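Local atomic coordinates of peptidase M16 C-terminal domain-containing protein (Enterococcus faecalis, PDB entry 3D3Y), a protein that is of uncharacterised function but belongs to the M16 metallopeptidase-like family and is predicted to bind a metal ion. Residues L67-V79 against N89-S103. Residues are numbered along the deposited sequence; the frame is centred on the assembly and turned at random.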
loop_
_atom_site.group_PDB
_atom_site.type_symbol
_atom_site.label_atom_id
_atom_site.label_comp_id
_atom_site.label_asym_id
_atom_site.label_seq_id
_atom_site.Cartn_x
_atom_site.Cartn_y
_atom_site.Cartn_z
ATOM N N LEU A 67 -23.421 -4.623 -13.431
ATOM C CA LEU A 67 -22.281 -5.548 -13.377
ATOM C C LEU A 67 -22.626 -6.951 -13.919
ATOM O O LEU A 67 -21.821 -7.604 -14.606
ATOM C CB LEU A 67 -21.695 -5.626 -11.964
ATOM C CG LEU A 67 -21.033 -4.325 -11.494
ATOM C CD1 LEU A 67 -20.732 -4.448 -9.998
ATOM C CD2 LEU A 67 -19.750 -4.060 -12.326
ATOM N N ALA A 68 -23.856 -7.363 -13.666
ATOM C CA ALA A 68 -24.354 -8.652 -14.117
ATOM C C ALA A 68 -24.596 -8.600 -15.622
ATOM O O ALA A 68 -24.255 -9.541 -16.339
ATOM C CB ALA A 68 -25.628 -8.972 -13.377
ATOM N N GLU A 69 -25.143 -7.482 -16.120
ATOM C CA GLU A 69 -25.295 -7.274 -17.555
ATOM C C GLU A 69 -23.953 -7.362 -18.233
ATOM O O GLU A 69 -23.868 -7.836 -19.391
ATOM C CB GLU A 69 -25.866 -5.885 -17.878
ATOM C CG GLU A 69 -27.364 -5.743 -17.822
ATOM C CD GLU A 69 -27.798 -4.279 -17.995
ATOM O OE1 GLU A 69 -27.059 -3.456 -18.610
ATOM O OE2 GLU A 69 -28.883 -3.952 -17.472
ATOM N N LEU A 70 -22.909 -6.893 -17.524
ATOM C CA LEU A 70 -21.552 -6.935 -18.047
ATOM C C LEU A 70 -20.921 -8.314 -17.848
ATOM O O LEU A 70 -19.712 -8.441 -17.583
ATOM C CB LEU A 70 -20.681 -5.844 -17.409
ATOM C CG LEU A 70 -21.117 -4.394 -17.707
ATOM C CD1 LEU A 70 -20.501 -3.404 -16.694
ATOM C CD2 LEU A 70 -20.770 -3.978 -19.178
ATOM N N TYR A 71 -21.736 -9.355 -17.984
ATOM C CA TYR A 71 -21.237 -10.738 -17.985
ATOM C C TYR A 71 -20.619 -11.106 -16.606
ATOM O O TYR A 71 -19.671 -11.896 -16.517
ATOM C CB TYR A 71 -20.297 -10.953 -19.206
ATOM C CG TYR A 71 -20.754 -10.179 -20.472
ATOM C CD1 TYR A 71 -21.775 -10.672 -21.311
ATOM C CD2 TYR A 71 -20.168 -8.956 -20.818
ATOM C CE1 TYR A 71 -22.214 -9.946 -22.467
ATOM C CE2 TYR A 71 -20.594 -8.221 -21.959
ATOM C CZ TYR A 71 -21.618 -8.721 -22.777
ATOM O OH TYR A 71 -22.024 -7.988 -23.900
ATOM N N GLY A 72 -21.172 -10.534 -15.531
ATOM C CA GLY A 72 -20.743 -10.868 -14.162
ATOM C C GLY A 72 -19.362 -10.296 -13.827
ATOM O O GLY A 72 -18.505 -11.010 -13.303
ATOM N N ALA A 73 -19.155 -9.008 -14.138
ATOM C CA ALA A 73 -17.903 -8.287 -13.902
ATOM C C ALA A 73 -17.656 -8.064 -12.418
ATOM O O ALA A 73 -18.604 -7.915 -11.668
ATOM C CB ALA A 73 -17.956 -6.920 -14.622
ATOM N N SER A 74 -16.386 -8.041 -11.997
ATOM C CA SER A 74 -16.015 -7.596 -10.665
ATOM C C SER A 74 -15.582 -6.141 -10.796
ATOM O O SER A 74 -14.923 -5.748 -11.798
ATOM C CB SER A 74 -14.836 -8.391 -10.120
ATOM O OG SER A 74 -15.248 -9.718 -9.837
ATOM N N PHE A 75 -15.927 -5.362 -9.784
ATOM C CA PHE A 75 -15.654 -3.927 -9.757
ATOM C C PHE A 75 -15.343 -3.476 -8.335
ATOM O O PHE A 75 -16.043 -3.848 -7.383
ATOM C CB PHE A 75 -16.861 -3.172 -10.313
ATOM C CG PHE A 75 -16.859 -1.685 -10.012
ATOM C CD1 PHE A 75 -15.902 -0.851 -10.560
ATOM C CD2 PHE A 75 -17.822 -1.142 -9.175
ATOM C CE1 PHE A 75 -15.903 0.530 -10.298
ATOM C CE2 PHE A 75 -17.845 0.231 -8.898
ATOM C CZ PHE A 75 -16.883 1.069 -9.467
ATOM N N GLY A 76 -14.302 -2.654 -8.171
ATOM C CA GLY A 76 -14.050 -2.104 -6.836
ATOM C C GLY A 76 -13.218 -0.853 -6.931
ATOM O O GLY A 76 -12.529 -0.626 -7.935
ATOM N N ILE A 77 -13.292 -0.026 -5.893
ATOM C CA ILE A 77 -12.446 1.151 -5.751
ATOM C C ILE A 77 -11.843 1.141 -4.336
ATOM O O ILE A 77 -12.558 0.870 -3.330
ATOM C CB ILE A 77 -13.239 2.473 -6.001
ATOM C CG1 ILE A 77 -14.061 2.402 -7.300
ATOM C CG2 ILE A 77 -12.295 3.696 -6.063
ATOM C CD1 ILE A 77 -14.819 3.762 -7.630
ATOM N N GLY A 78 -10.543 1.421 -4.252
ATOM C CA GLY A 78 -9.903 1.626 -2.936
ATOM C C GLY A 78 -8.722 2.600 -3.054
ATOM O O GLY A 78 -8.509 3.194 -4.097
ATOM N N VAL A 79 -7.950 2.740 -1.974
ATOM C CA VAL A 79 -6.835 3.649 -1.952
ATOM C C VAL A 79 -5.653 2.967 -1.324
ATOM O O VAL A 79 -5.806 2.002 -0.550
ATOM C CB VAL A 79 -7.140 4.963 -1.166
ATOM C CG1 VAL A 79 -8.234 5.755 -1.848
ATOM C CG2 VAL A 79 -7.535 4.652 0.284
ATOM N N ASN A 89 -7.641 3.941 -6.702
ATOM C CA ASN A 89 -7.541 2.803 -7.625
ATOM C C ASN A 89 -8.896 2.227 -7.997
ATOM O O ASN A 89 -9.585 1.678 -7.138
ATOM C CB ASN A 89 -6.759 1.677 -6.928
ATOM C CG ASN A 89 -5.445 2.147 -6.320
ATOM O OD1 ASN A 89 -4.621 2.722 -7.012
ATOM N ND2 ASN A 89 -5.244 1.883 -5.022
ATOM N N ILE A 90 -9.266 2.314 -9.268
ATOM C CA ILE A 90 -10.540 1.738 -9.715
ATOM C C ILE A 90 -10.175 0.513 -10.517
ATOM O O ILE A 90 -9.411 0.592 -11.488
ATOM C CB ILE A 90 -11.319 2.716 -10.609
ATOM C CG1 ILE A 90 -11.637 4.010 -9.835
ATOM C CG2 ILE A 90 -12.605 2.072 -11.166
ATOM C CD1 ILE A 90 -12.155 5.138 -10.767
ATOM N N SER A 91 -10.707 -0.628 -10.086
ATOM C CA SER A 91 -10.347 -1.917 -10.680
ATOM C C SER A 91 -11.591 -2.590 -11.232
ATOM O O SER A 91 -12.672 -2.492 -10.623
ATOM C CB SER A 91 -9.760 -2.819 -9.582
ATOM O OG SER A 91 -8.553 -2.247 -9.065
HETATM N N MSE A 92 -11.410 -3.319 -12.342
HETATM C CA MSE A 92 -12.441 -4.156 -12.926
HETATM C C MSE A 92 -11.813 -5.415 -13.491
HETATM O O MSE A 92 -10.677 -5.389 -14.006
HETATM C CB MSE A 92 -13.140 -3.458 -14.083
HETATM C CG MSE A 92 -14.181 -2.476 -13.716
HETATM SE SE MSE A 92 -15.127 -1.857 -15.314
HETATM C CE MSE A 92 -16.512 -3.143 -15.524
ATOM N N ASN A 93 -12.569 -6.504 -13.414
ATOM C CA ASN A 93 -12.233 -7.795 -14.044
ATOM C C ASN A 93 -13.467 -8.173 -14.886
ATOM O O ASN A 93 -14.610 -8.135 -14.392
ATOM C CB ASN A 93 -11.934 -8.843 -12.959
ATOM C CG ASN A 93 -11.239 -10.120 -13.496
ATOM O OD1 ASN A 93 -11.455 -11.229 -12.957
ATOM N ND2 ASN A 93 -10.390 -9.975 -14.511
ATOM N N ILE A 94 -13.249 -8.462 -16.161
ATOM C CA ILE A 94 -14.311 -8.849 -17.096
ATOM C C ILE A 94 -13.891 -10.069 -17.891
ATOM O O ILE A 94 -12.690 -10.288 -18.143
ATOM C CB ILE A 94 -14.624 -7.700 -18.086
ATOM C CG1 ILE A 94 -13.381 -7.372 -18.932
ATOM C CG2 ILE A 94 -15.052 -6.473 -17.309
ATOM C CD1 ILE A 94 -13.557 -6.194 -19.853
ATOM N N VAL A 95 -14.872 -10.868 -18.295
ATOM C CA VAL A 95 -14.596 -12.047 -19.102
ATOM C C VAL A 95 -14.277 -11.568 -20.513
ATOM O O VAL A 95 -14.910 -10.645 -20.996
ATOM C CB VAL A 95 -15.808 -12.996 -19.161
ATOM C CG1 VAL A 95 -15.509 -14.155 -20.060
ATOM C CG2 VAL A 95 -16.235 -13.503 -17.750
ATOM N N ASN A 96 -13.286 -12.173 -21.156
ATOM C CA ASN A 96 -12.894 -11.807 -22.540
ATOM C C ASN A 96 -14.008 -12.175 -23.541
ATOM O O ASN A 96 -14.703 -13.190 -23.351
ATOM C CB ASN A 96 -11.572 -12.495 -22.878
ATOM C CG ASN A 96 -10.963 -12.010 -24.186
ATOM O OD1 ASN A 96 -11.513 -12.263 -25.259
ATOM N ND2 ASN A 96 -9.818 -11.301 -24.098
ATOM N N ASP A 97 -14.196 -11.358 -24.586
ATOM C CA ASP A 97 -15.193 -11.645 -25.657
ATOM C C ASP A 97 -15.104 -13.063 -26.216
ATOM O O ASP A 97 -16.106 -13.621 -26.666
ATOM C CB ASP A 97 -15.067 -10.675 -26.849
ATOM C CG ASP A 97 -15.599 -9.287 -26.543
ATOM O OD1 ASP A 97 -16.736 -9.149 -26.003
ATOM O OD2 ASP A 97 -14.869 -8.320 -26.862
ATOM N N HIS A 98 -13.899 -13.627 -26.193
ATOM C CA HIS A 98 -13.661 -14.975 -26.710
ATOM C C HIS A 98 -14.564 -16.013 -26.026
ATOM O O HIS A 98 -14.960 -17.000 -26.650
ATOM C CB HIS A 98 -12.169 -15.343 -26.590
ATOM C CG HIS A 98 -11.834 -16.737 -27.049
ATOM N ND1 HIS A 98 -11.586 -17.054 -28.371
ATOM C CD2 HIS A 98 -11.683 -17.894 -26.354
ATOM C CE1 HIS A 98 -11.313 -18.347 -28.471
ATOM N NE2 HIS A 98 -11.367 -18.880 -27.263
ATOM N N TYR A 99 -14.930 -15.760 -24.772
ATOM C CA TYR A 99 -15.699 -16.729 -23.982
ATOM C C TYR A 99 -17.176 -16.393 -23.892
ATOM O O TYR A 99 -17.934 -17.091 -23.208
ATOM C CB TYR A 99 -15.086 -16.877 -22.576
ATOM C CG TYR A 99 -13.696 -17.437 -22.649
ATOM C CD1 TYR A 99 -13.486 -18.803 -22.818
ATOM C CD2 TYR A 99 -12.590 -16.595 -22.620
ATOM C CE1 TYR A 99 -12.197 -19.323 -22.938
ATOM C CE2 TYR A 99 -11.307 -17.095 -22.733
ATOM C CZ TYR A 99 -11.114 -18.457 -22.888
ATOM O OH TYR A 99 -9.831 -18.942 -22.988
ATOM N N LEU A 100 -17.571 -15.330 -24.596
ATOM C CA LEU A 100 -18.940 -14.844 -24.594
ATOM C C LEU A 100 -19.578 -14.963 -25.991
ATOM O O LEU A 100 -18.876 -15.126 -27.006
ATOM C CB LEU A 100 -18.970 -13.401 -24.079
ATOM C CG LEU A 100 -18.237 -13.122 -22.752
ATOM C CD1 LEU A 100 -18.074 -11.634 -22.519
ATOM C CD2 LEU A 100 -18.986 -13.719 -21.581
ATOM N N GLN A 101 -20.909 -14.877 -26.034
ATOM C CA GLN A 101 -21.668 -15.123 -27.259
ATOM C C GLN A 101 -21.869 -13.880 -28.159
ATOM O O GLN A 101 -21.290 -13.790 -29.258
ATOM C CB GLN A 101 -22.994 -15.820 -26.932
ATOM C CG GLN A 101 -23.542 -16.723 -28.048
ATOM C CD GLN A 101 -22.471 -17.599 -28.720
ATOM O OE1 GLN A 101 -21.507 -18.055 -28.080
ATOM N NE2 GLN A 101 -22.644 -17.838 -30.026
ATOM N N ASP A 102 -22.684 -12.935 -27.716
ATOM C CA ASP A 102 -22.860 -11.718 -28.501
ATOM C C ASP A 102 -22.523 -10.583 -27.585
ATOM O O ASP A 102 -23.370 -10.108 -26.833
ATOM C CB ASP A 102 -24.290 -11.573 -29.037
ATOM C CG ASP A 102 -24.724 -12.751 -29.880
ATOM O OD1 ASP A 102 -24.282 -12.884 -31.056
ATOM O OD2 ASP A 102 -25.537 -13.544 -29.353
ATOM N N SER A 103 -21.260 -10.181 -27.625
ATOM C CA SER A 103 -20.718 -9.258 -26.640
ATOM C C SER A 103 -19.780 -8.246 -27.278
ATOM O O SER A 103 -19.219 -8.473 -28.362
ATOM C CB SER A 103 -19.965 -10.041 -25.548
ATOM O OG SER A 103 -18.790 -10.651 -26.077
HETATM O O HOH W 1 -17.448 -10.104 -16.997
#
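Gly76 and Ser91 join backbones in an antiparallel beta hairpin whose first strand, 74-82, is an outermost strand of a six-stranded mixed sheet of the M16 peptidase-like fold. Paired N-H···O bonds also link Ser74 with Asn93 and Gly78 with Asn89; the straightest, Ser91 N to Gly76 O, spans 2.8 Å at 177°. Between them, Phe75 with Met92 and Ile77 with Ile90 form non-hydrogen-bonded pairs on the face covered by helices 40-52 and 105-118. Met92, a selenomethionine, has its CB 3.7 Å from Ser74 O. Its CG lies 3.9 Å from CD1 at the edge of the Phe75 ring; SE carries the chain on, and a bend about CG-SE (chi3 87°) swings CE toward Ala73 CB, 4.1 Å away, and Leu70 CD1. Ile90 CG2 touches the same edge at CE1, while its CG1 lies alongside Ile77; Phe112 meets the ring edge-to-face. Where the strands part, a water donates to Leu70 O and, weakly, Tyr71 O, and accepts from Val95 N. The Tyr71 ring has Glu69 O over the centre of one face and, offset toward the rim of the other, Leu100 CD1 in a CH-pi contact. Tyr71 OH hydrogen-bonds to Glu108 and sits 3.3 Å from Ser103 CB.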